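Local coordinates for cupin type-2 domain-containing protein (Streptococcus pyogenes, PDB 1YHF) that is of unknown function but folds as a small single-domain cupin, a beta-barrel family whose members often bind metals or small molecules, at residues V22-D27 against V101-M106; Q28-T33 against V44-K49. All coordinates share one frame; numbering follows the deposited sequence.

Contact 1: V22-D27 against V101-M106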
ATOM      1  N   VAL A  22      -5.851   9.884   2.186  1.00 29.50           N
ATOM      2  CA  VAL A  22      -6.330   9.134   1.023  1.00 29.36           C
ATOM      3  C   VAL A  22      -7.728   8.582   1.316  1.00 29.10           C
ATOM      4  O   VAL A  22      -7.885   7.505   1.901  1.00 27.73           O
ATOM      5  CB  VAL A  22      -5.340   8.006   0.570  1.00 29.16           C
ATOM      6  CG1 VAL A  22      -5.754   7.457  -0.767  1.00 31.12           C
ATOM      7  CG2 VAL A  22      -3.940   8.558   0.404  1.00 30.20           C
HETATM    8  N   MSE A  23      -8.740   9.362   0.931  1.00 28.93           N
HETATM    9  CA  MSE A  23     -10.127   9.021   1.203  1.00 30.48           C
HETATM   10  C   MSE A  23     -10.588   7.823   0.365  1.00 29.69           C
HETATM   11  O   MSE A  23     -10.036   7.549  -0.700  1.00 29.24           O
HETATM   12  CB  MSE A  23     -11.019  10.251   0.976  1.00 31.08           C
HETATM   13  CG  MSE A  23     -10.577  11.470   1.831  1.00 35.49           C
HETATM   14 SE   MSE A  23     -10.944  11.164   3.735  0.74 45.40          SE
HETATM   15  CE  MSE A  23     -12.817  11.655   3.662  1.00 42.88           C
ATOM     16  N   ILE A  24     -11.560   7.076   0.878  1.00 29.36           N
ATOM     17  CA  ILE A  24     -12.150   5.973   0.119  1.00 29.41           C
ATOM     18  C   ILE A  24     -13.170   6.574  -0.848  1.00 29.98           C
ATOM     19  O   ILE A  24     -14.046   7.328  -0.423  1.00 29.64           O
ATOM     20  CB  ILE A  24     -12.832   4.937   1.052  1.00 29.09           C
ATOM     21  CG1 ILE A  24     -11.783   4.190   1.884  1.00 28.82           C
ATOM     22  CG2 ILE A  24     -13.679   3.975   0.234  1.00 29.93           C
ATOM     23  CD1 ILE A  24     -12.309   3.535   3.153  1.00 30.33           C
ATOM     24  N   GLU A  25     -13.057   6.283  -2.142  1.00 30.05           N
ATOM     25  CA  GLU A  25     -14.030   6.843  -3.094  1.00 30.78           C
ATOM     26  C   GLU A  25     -14.788   5.746  -3.819  1.00 30.69           C
ATOM     27  O   GLU A  25     -14.192   4.742  -4.231  1.00 30.46           O
ATOM     28  CB  GLU A  25     -13.373   7.784  -4.121  1.00 30.94           C
ATOM     29  CG  GLU A  25     -12.487   8.916  -3.549  1.00 33.70           C
ATOM     30  CD  GLU A  25     -13.275  10.009  -2.830  1.00 37.62           C
ATOM     31  OE1 GLU A  25     -14.503  10.113  -3.045  1.00 39.71           O
ATOM     32  OE2 GLU A  25     -12.659  10.749  -2.030  1.00 39.58           O
ATOM     33  N   GLN A  26     -16.094   5.965  -4.002  1.00 31.10           N
ATOM     34  CA  GLN A  26     -17.000   4.983  -4.598  1.00 31.78           C
ATOM     35  C   GLN A  26     -16.423   4.420  -5.889  1.00 30.07           C
ATOM     36  O   GLN A  26     -16.073   5.183  -6.801  1.00 29.83           O
ATOM     37  CB  GLN A  26     -18.404   5.580  -4.861  1.00 32.12           C
ATOM     38  CG  GLN A  26     -19.195   5.981  -3.597  1.00 35.35           C
ATOM     39  CD  GLN A  26     -20.687   6.262  -3.874  1.00 36.39           C
ATOM     40  OE1 GLN A  26     -21.342   5.553  -4.672  1.00 41.50           O
ATOM     41  NE2 GLN A  26     -21.235   7.287  -3.196  1.00 40.13           N
ATOM     42  N   ASP A  27     -16.307   3.093  -5.927  1.00 28.96           N
ATOM     43  CA  ASP A  27     -15.848   2.321  -7.100  1.00 28.32           C
ATOM     44  C   ASP A  27     -14.467   2.694  -7.677  1.00 27.33           C
ATOM     45  O   ASP A  27     -14.201   2.486  -8.871  1.00 25.58           O
ATOM     46  CB  ASP A  27     -16.915   2.358  -8.200  1.00 28.86           C
ATOM     47  CG  ASP A  27     -18.225   1.771  -7.743  1.00 31.10           C
ATOM     48  OD1 ASP A  27     -18.189   0.829  -6.924  1.00 33.41           O
ATOM     49  OD2 ASP A  27     -19.279   2.271  -8.184  1.00 35.24           O
ATOM     50  N   VAL A 101     -11.953  -6.795   0.229  1.00 28.47           N
ATOM     51  CA  VAL A 101     -13.121  -7.449   0.833  1.00 29.29           C
ATOM     52  C   VAL A 101     -14.137  -6.414   1.320  1.00 29.81           C
ATOM     53  O   VAL A 101     -15.351  -6.547   1.090  1.00 29.92           O
ATOM     54  CB  VAL A 101     -12.723  -8.365   2.002  1.00 29.37           C
ATOM     55  CG1 VAL A 101     -13.979  -9.043   2.594  1.00 29.68           C
ATOM     56  CG2 VAL A 101     -11.743  -9.408   1.528  1.00 30.12           C
ATOM     57  N   GLU A 102     -13.625  -5.405   2.016  1.00 30.17           N
ATOM     58  CA  GLU A 102     -14.367  -4.189   2.325  1.00 30.86           C
ATOM     59  C   GLU A 102     -13.491  -3.086   1.772  1.00 30.12           C
ATOM     60  O   GLU A 102     -12.336  -3.344   1.418  1.00 29.96           O
ATOM     61  CB  GLU A 102     -14.495  -3.983   3.830  1.00 31.13           C
ATOM     62  CG  GLU A 102     -14.884  -5.200   4.623  1.00 35.65           C
ATOM     63  CD  GLU A 102     -14.856  -4.938   6.117  1.00 41.10           C
ATOM     64  OE1 GLU A 102     -14.312  -3.889   6.543  1.00 45.27           O
ATOM     65  OE2 GLU A 102     -15.358  -5.793   6.871  1.00 44.23           O
ATOM     66  N   ALA A 103     -14.014  -1.871   1.706  1.00 29.16           N
ATOM     67  CA  ALA A 103     -13.172  -0.712   1.416  1.00 29.34           C
ATOM     68  C   ALA A 103     -12.013  -0.750   2.422  1.00 29.03           C
ATOM     69  O   ALA A 103     -12.207  -1.045   3.607  1.00 29.22           O
ATOM     70  CB  ALA A 103     -13.963   0.584   1.548  1.00 29.07           C
ATOM     71  N   PHE A 104     -10.800  -0.517   1.945  1.00 28.21           N
ATOM     72  CA  PHE A 104      -9.676  -0.473   2.857  1.00 27.10           C
ATOM     73  C   PHE A 104      -8.675   0.604   2.450  1.00 26.65           C
ATOM     74  O   PHE A 104      -8.699   1.088   1.306  1.00 26.14           O
ATOM     75  CB  PHE A 104      -9.047  -1.872   3.017  1.00 26.68           C
ATOM     76  CG  PHE A 104      -8.150  -2.308   1.868  1.00 27.97           C
ATOM     77  CD1 PHE A 104      -6.797  -1.968   1.854  1.00 27.59           C
ATOM     78  CD2 PHE A 104      -8.643  -3.117   0.840  1.00 27.39           C
ATOM     79  CE1 PHE A 104      -5.947  -2.392   0.819  1.00 26.56           C
ATOM     80  CE2 PHE A 104      -7.806  -3.545  -0.203  1.00 24.69           C
ATOM     81  CZ  PHE A 104      -6.446  -3.172  -0.211  1.00 26.68           C
ATOM     82  N   GLN A 105      -7.835   0.989   3.413  1.00 26.12           N
ATOM     83  CA  GLN A 105      -6.718   1.923   3.208  1.00 25.07           C
ATOM     84  C   GLN A 105      -5.482   1.225   3.733  1.00 25.50           C
ATOM     85  O   GLN A 105      -5.567   0.487   4.741  1.00 24.98           O
ATOM     86  CB  GLN A 105      -6.950   3.222   3.981  1.00 23.72           C
ATOM     87  CG  GLN A 105      -8.091   4.065   3.415  1.00 24.84           C
ATOM     88  CD  GLN A 105      -8.711   4.938   4.451  1.00 24.63           C
ATOM     89  OE1 GLN A 105      -9.050   4.473   5.541  1.00 25.44           O
ATOM     90  NE2 GLN A 105      -8.846   6.208   4.145  1.00 24.02           N
HETATM   91  N   MSE A 106      -4.352   1.429   3.047  1.00 25.26           N
HETATM   92  CA  MSE A 106      -3.087   0.801   3.409  1.00 26.54           C
HETATM   93  C   MSE A 106      -1.868   1.678   3.186  1.00 26.08           C
HETATM   94  O   MSE A 106      -1.870   2.577   2.332  1.00 24.70           O
HETATM   95  CB  MSE A 106      -2.879  -0.496   2.614  1.00 27.04           C
HETATM   96  CG  MSE A 106      -2.829  -0.320   1.123  1.00 26.72           C
HETATM   97 SE   MSE A 106      -2.025  -1.939   0.304  0.85 32.21          SE
HETATM   98  CE  MSE A 106      -2.525  -1.596  -1.483  1.00 29.92           C
TER
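Ile24 and Ala103 bring the two backbones to their nearest approach, 6.9 Å between their CA atoms, where the loop 22-27 passes the start of a strand of the cupin barrel without pairing with it. That strand, 104-111, lies in the five-stranded antiparallel sheet, and the loop, coming off the short helix 18-21, runs alongside it in the opposite direction, on the side of the sheet that carries Gln105.

The apolar part is small. Ile24 puts both ends of its fork on one methyl group: CG2 sits 3.6 Å from Ala103 CB, and CD1 lies 3.7 Å from that same CB. With CG1 turned beside its own backbone N (chi1 -68°), the longer branch also reaches Gln105, and its CG1 packs 4.0 Å from Gln105 CG. The two side chains cross at about a right angle, the isoleucine lying against the stem and the amide carbon.

Polar partners hold the amide at both ends. Gln105 OE1 is hydrogen-bonded to Ser68 OG on strand 61-68, which orients the group, while NE2 turns to the loop and has a weak second bond to Thr19 O. The main bond runs from Gln105 NE2 to Val22 O, 2.8 Å long and nearly straight at 165°; the carbonyl oxygen lies in the plane of the amide, whereas NE2 stands tilted 29° from the carbonyl plane of Val22.

Contact 2: Q28-T33 against V44-K49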
ATOM      1  N   GLN A  28     -13.598   3.221  -6.814  1.00 26.45           N
ATOM      2  CA  GLN A  28     -12.316   3.768  -7.235  1.00 26.04           C
ATOM      3  C   GLN A  28     -11.194   3.366  -6.309  1.00 25.90           C
ATOM      4  O   GLN A  28     -11.428   2.845  -5.210  1.00 24.67           O
ATOM      5  CB  GLN A  28     -12.377   5.302  -7.298  1.00 26.19           C
ATOM      6  CG  GLN A  28     -13.156   5.814  -8.497  1.00 26.68           C
ATOM      7  CD  GLN A  28     -13.532   7.267  -8.351  1.00 28.34           C
ATOM      8  OE1 GLN A  28     -12.857   8.150  -8.887  1.00 28.73           O
ATOM      9  NE2 GLN A  28     -14.606   7.528  -7.619  1.00 24.61           N
HETATM   10  N   MSE A  29      -9.982   3.613  -6.792  1.00 26.29           N
HETATM   11  CA  MSE A  29      -8.744   3.391  -6.071  1.00 27.10           C
HETATM   12  C   MSE A  29      -7.981   4.695  -6.146  1.00 25.94           C
HETATM   13  O   MSE A  29      -7.910   5.327  -7.206  1.00 24.30           O
HETATM   14  CB  MSE A  29      -7.933   2.272  -6.714  1.00 26.69           C
HETATM   15  CG  MSE A  29      -6.617   2.020  -5.989  1.00 28.82           C
HETATM   16 SE   MSE A  29      -5.642   0.450  -6.616  0.80 35.36          SE
HETATM   17  CE  MSE A  29      -4.979   1.196  -8.320  1.00 30.22           C
ATOM     18  N   LEU A  30      -7.427   5.097  -5.004  1.00 25.80           N
ATOM     19  CA  LEU A  30      -6.698   6.350  -4.875  1.00 26.16           C
ATOM     20  C   LEU A  30      -5.350   6.080  -4.273  1.00 25.44           C
ATOM     21  O   LEU A  30      -5.186   5.181  -3.442  1.00 24.47           O
ATOM     22  CB  LEU A  30      -7.419   7.333  -3.943  1.00 25.78           C
ATOM     23  CG  LEU A  30      -8.515   8.261  -4.413  1.00 28.38           C
ATOM     24  CD1 LEU A  30      -9.836   7.518  -4.584  1.00 29.03           C
ATOM     25  CD2 LEU A  30      -8.687   9.435  -3.423  1.00 28.22           C
ATOM     26  N   SER A  31      -4.381   6.886  -4.685  1.00 25.49           N
ATOM     27  CA  SER A  31      -3.068   6.757  -4.146  1.00 25.41           C
ATOM     28  C   SER A  31      -2.402   8.084  -3.955  1.00 24.95           C
ATOM     29  O   SER A  31      -2.636   9.041  -4.708  1.00 25.15           O
ATOM     30  CB  SER A  31      -2.211   5.765  -4.978  1.00 26.42           C
ATOM     31  OG  SER A  31      -1.855   6.271  -6.249  1.00 25.02           O
ATOM     32  N   ARG A  32      -1.596   8.130  -2.902  1.00 24.41           N
ATOM     33  CA  ARG A  32      -0.737   9.228  -2.628  1.00 24.67           C
ATOM     34  C   ARG A  32       0.648   8.637  -2.559  1.00 24.94           C
ATOM     35  O   ARG A  32       0.962   7.868  -1.635  1.00 24.05           O
ATOM     36  CB  ARG A  32      -1.128   9.863  -1.297  1.00 24.93           C
ATOM     37  CG  ARG A  32      -0.472  11.190  -1.056  1.00 25.58           C
ATOM     38  CD  ARG A  32      -0.949  11.758   0.267  1.00 25.21           C
ATOM     39  NE  ARG A  32      -2.332  12.259   0.227  1.00 26.17           N
ATOM     40  CZ  ARG A  32      -2.679  13.536   0.081  1.00 27.45           C
ATOM     41  NH1 ARG A  32      -1.755  14.496  -0.111  1.00 25.64           N
ATOM     42  NH2 ARG A  32      -3.969  13.853   0.116  1.00 26.59           N
ATOM     43  N   THR A  33       1.460   8.962  -3.566  1.00 24.47           N
ATOM     44  CA  THR A  33       2.791   8.378  -3.695  1.00 24.72           C
ATOM     45  C   THR A  33       3.863   9.234  -3.018  1.00 24.68           C
ATOM     46  O   THR A  33       4.255  10.290  -3.532  1.00 24.19           O
ATOM     47  CB  THR A  33       3.159   8.090  -5.162  1.00 25.10           C
ATOM     48  OG1 THR A  33       2.139   7.294  -5.764  1.00 25.11           O
ATOM     49  CG2 THR A  33       4.495   7.355  -5.265  1.00 26.50           C
ATOM     50  N   VAL A  44       0.492   5.547  -0.081  1.00 25.43           N
ATOM     51  CA  VAL A  44      -0.749   5.335   0.672  1.00 24.54           C
ATOM     52  C   VAL A  44      -1.873   5.087  -0.347  1.00 24.13           C
ATOM     53  O   VAL A  44      -1.992   5.810  -1.315  1.00 23.18           O
ATOM     54  CB  VAL A  44      -1.090   6.547   1.549  1.00 24.03           C
ATOM     55  CG1 VAL A  44      -2.285   6.187   2.498  1.00 25.68           C
ATOM     56  CG2 VAL A  44       0.123   6.931   2.378  1.00 24.67           C
ATOM     57  N   PHE A  45      -2.661   4.046  -0.129  1.00 24.08           N
ATOM     58  CA  PHE A  45      -3.725   3.653  -1.053  1.00 25.29           C
ATOM     59  C   PHE A  45      -5.075   3.677  -0.356  1.00 25.27           C
ATOM     60  O   PHE A  45      -5.157   3.477   0.852  1.00 25.45           O
ATOM     61  CB  PHE A  45      -3.526   2.206  -1.498  1.00 26.14           C
ATOM     62  CG  PHE A  45      -2.544   2.022  -2.614  1.00 27.54           C
ATOM     63  CD1 PHE A  45      -2.938   2.218  -3.942  1.00 30.10           C
ATOM     64  CD2 PHE A  45      -1.245   1.601  -2.353  1.00 29.00           C
ATOM     65  CE1 PHE A  45      -2.040   2.008  -5.000  1.00 29.88           C
ATOM     66  CE2 PHE A  45      -0.332   1.407  -3.397  1.00 29.24           C
ATOM     67  CZ  PHE A  45      -0.738   1.601  -4.733  1.00 29.27           C
ATOM     68  N   SER A  46      -6.137   3.884  -1.121  1.00 25.13           N
ATOM     69  CA  SER A  46      -7.456   3.464  -0.681  1.00 25.15           C
ATOM     70  C   SER A  46      -8.091   2.684  -1.828  1.00 25.51           C
ATOM     71  O   SER A  46      -7.975   3.080  -2.967  1.00 24.56           O
ATOM     72  CB  SER A  46      -8.319   4.675  -0.324  1.00 25.09           C
ATOM     73  OG  SER A  46      -8.773   5.336  -1.488  1.00 25.57           O
ATOM     74  N   LEU A  47      -8.776   1.591  -1.515  1.00 26.13           N
ATOM     75  CA  LEU A  47      -9.578   0.882  -2.509  1.00 26.01           C
ATOM     76  C   LEU A  47     -10.981   0.771  -1.968  1.00 27.08           C
ATOM     77  O   LEU A  47     -11.151   0.383  -0.815  1.00 27.89           O
ATOM     78  CB  LEU A  47      -9.034  -0.520  -2.741  1.00 25.46           C
ATOM     79  CG  LEU A  47      -7.752  -0.753  -3.554  1.00 24.24           C
ATOM     80  CD1 LEU A  47      -6.472  -0.214  -2.881  1.00 21.62           C
ATOM     81  CD2 LEU A  47      -7.593  -2.240  -3.847  1.00 25.89           C
ATOM     82  N   ASP A  48     -11.987   1.087  -2.779  1.00 26.88           N
ATOM     83  CA  ASP A  48     -13.365   0.790  -2.392  1.00 27.92           C
ATOM     84  C   ASP A  48     -13.583  -0.710  -2.411  1.00 28.02           C
ATOM     85  O   ASP A  48     -12.839  -1.454  -3.067  1.00 27.07           O
ATOM     86  CB  ASP A  48     -14.372   1.464  -3.337  1.00 28.49           C
ATOM     87  CG  ASP A  48     -15.796   1.547  -2.737  1.00 30.54           C
ATOM     88  OD1 ASP A  48     -15.947   1.398  -1.500  1.00 29.06           O
ATOM     89  OD2 ASP A  48     -16.762   1.741  -3.517  1.00 29.64           O
ATOM     90  N   LYS A  49     -14.610  -1.144  -1.689  1.00 28.40           N
ATOM     91  CA  LYS A  49     -15.035  -2.534  -1.655  1.00 29.30           C
ATOM     92  C   LYS A  49     -15.150  -3.106  -3.068  1.00 28.99           C
ATOM     93  O   LYS A  49     -15.737  -2.471  -3.953  1.00 28.67           O
ATOM     94  CB  LYS A  49     -16.369  -2.646  -0.903  1.00 29.29           C
ATOM     95  CG  LYS A  49     -17.004  -4.028  -0.932  1.00 33.89           C
ATOM     96  CD  LYS A  49     -18.027  -4.222   0.189  1.00 38.02           C
ATOM     97  CE  LYS A  49     -19.299  -3.439  -0.093  1.00 42.13           C
ATOM     98  NZ  LYS A  49     -20.190  -3.396   1.111  1.00 46.50           N
TER
HETATM   99  O   HOH W   1     -11.012   4.461  -2.710  1.00 26.01           O
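Met29 to Arg32 pair with Val44 to Leu47 as the antiparallel arms of a beta hairpin at the edge of the cupin barrel's five-stranded sheet. The short strand axes run 4.7 Å apart and 174° from each other in direction. Leu30 with Ser46 and Arg32 with Val44 are the hydrogen-bonded pairs, each closed by two N-H...O=C bonds, such as Ser46 N to Leu30 O at 2.8 Å; Met29 with Leu47 and Ser31 with Phe45 are the non-hydrogen-bonded pairs between and beside them. Past the last pair, Asp48 N extends the ladder to Gln28 O over 3.1 Å.

The close packing lies on the face of Leu30 and Ser46. Leu30 CB rests 3.4 Å from Ser46 OG, and Val22 of the preceding loop lies over Leu30, Arg32 and Val44. The hydroxyl of Ser46 is hydrogen-bonded to Met23 O, and a water donates to both Ser46 OG, at 2.7 Å, and Gln28 O. Arg32 starts on this face, then turns its guanidinium out to Glu21 O and Asn9 O.

The other face is looser, and the outer strand's Met29 and Ser31 are exposed there. Met29 runs alongside Leu47 in the same direction. With CG anti to the backbone N (chi1 179°) and the chain extended as far as SE, this selenomethionine sets SE 3.9 Å from Leu47 CD1. The Phe45 ring lies beside it in a Met-aromatic contact, SE 5.2 Å from the centroid and 59° off the ring normal. Ser31 CB meets the same ring at CE1.

Loop and both strands thus meet at one buried hydroxyl, Ser46 OG, through Met23 O and the shared water, whereas the exposed Met29 side depends mainly on dispersion contacts.

In the fold
From the N terminus the chain passes helix 18-21 and enters the loop 22-27, the first half of contact 1, which runs straight into strand 29-37. Contact 2 then closes a short loop, the hairpin of strands 29-37 and 40-47. Contact 1 closes a much longer one: 73 residues, carrying most of the barrel strands, separate its two segments, and contact 2 is nested inside. Because strands 40-47 and 104-111 are neighbours in one sheet, the two contacts lie next to each other, their centres about 6 Å apart. The loop is tied directly to the hairpin as well, where Asp27 N meets Asp48 OD2 and Glu25 packs on Leu30.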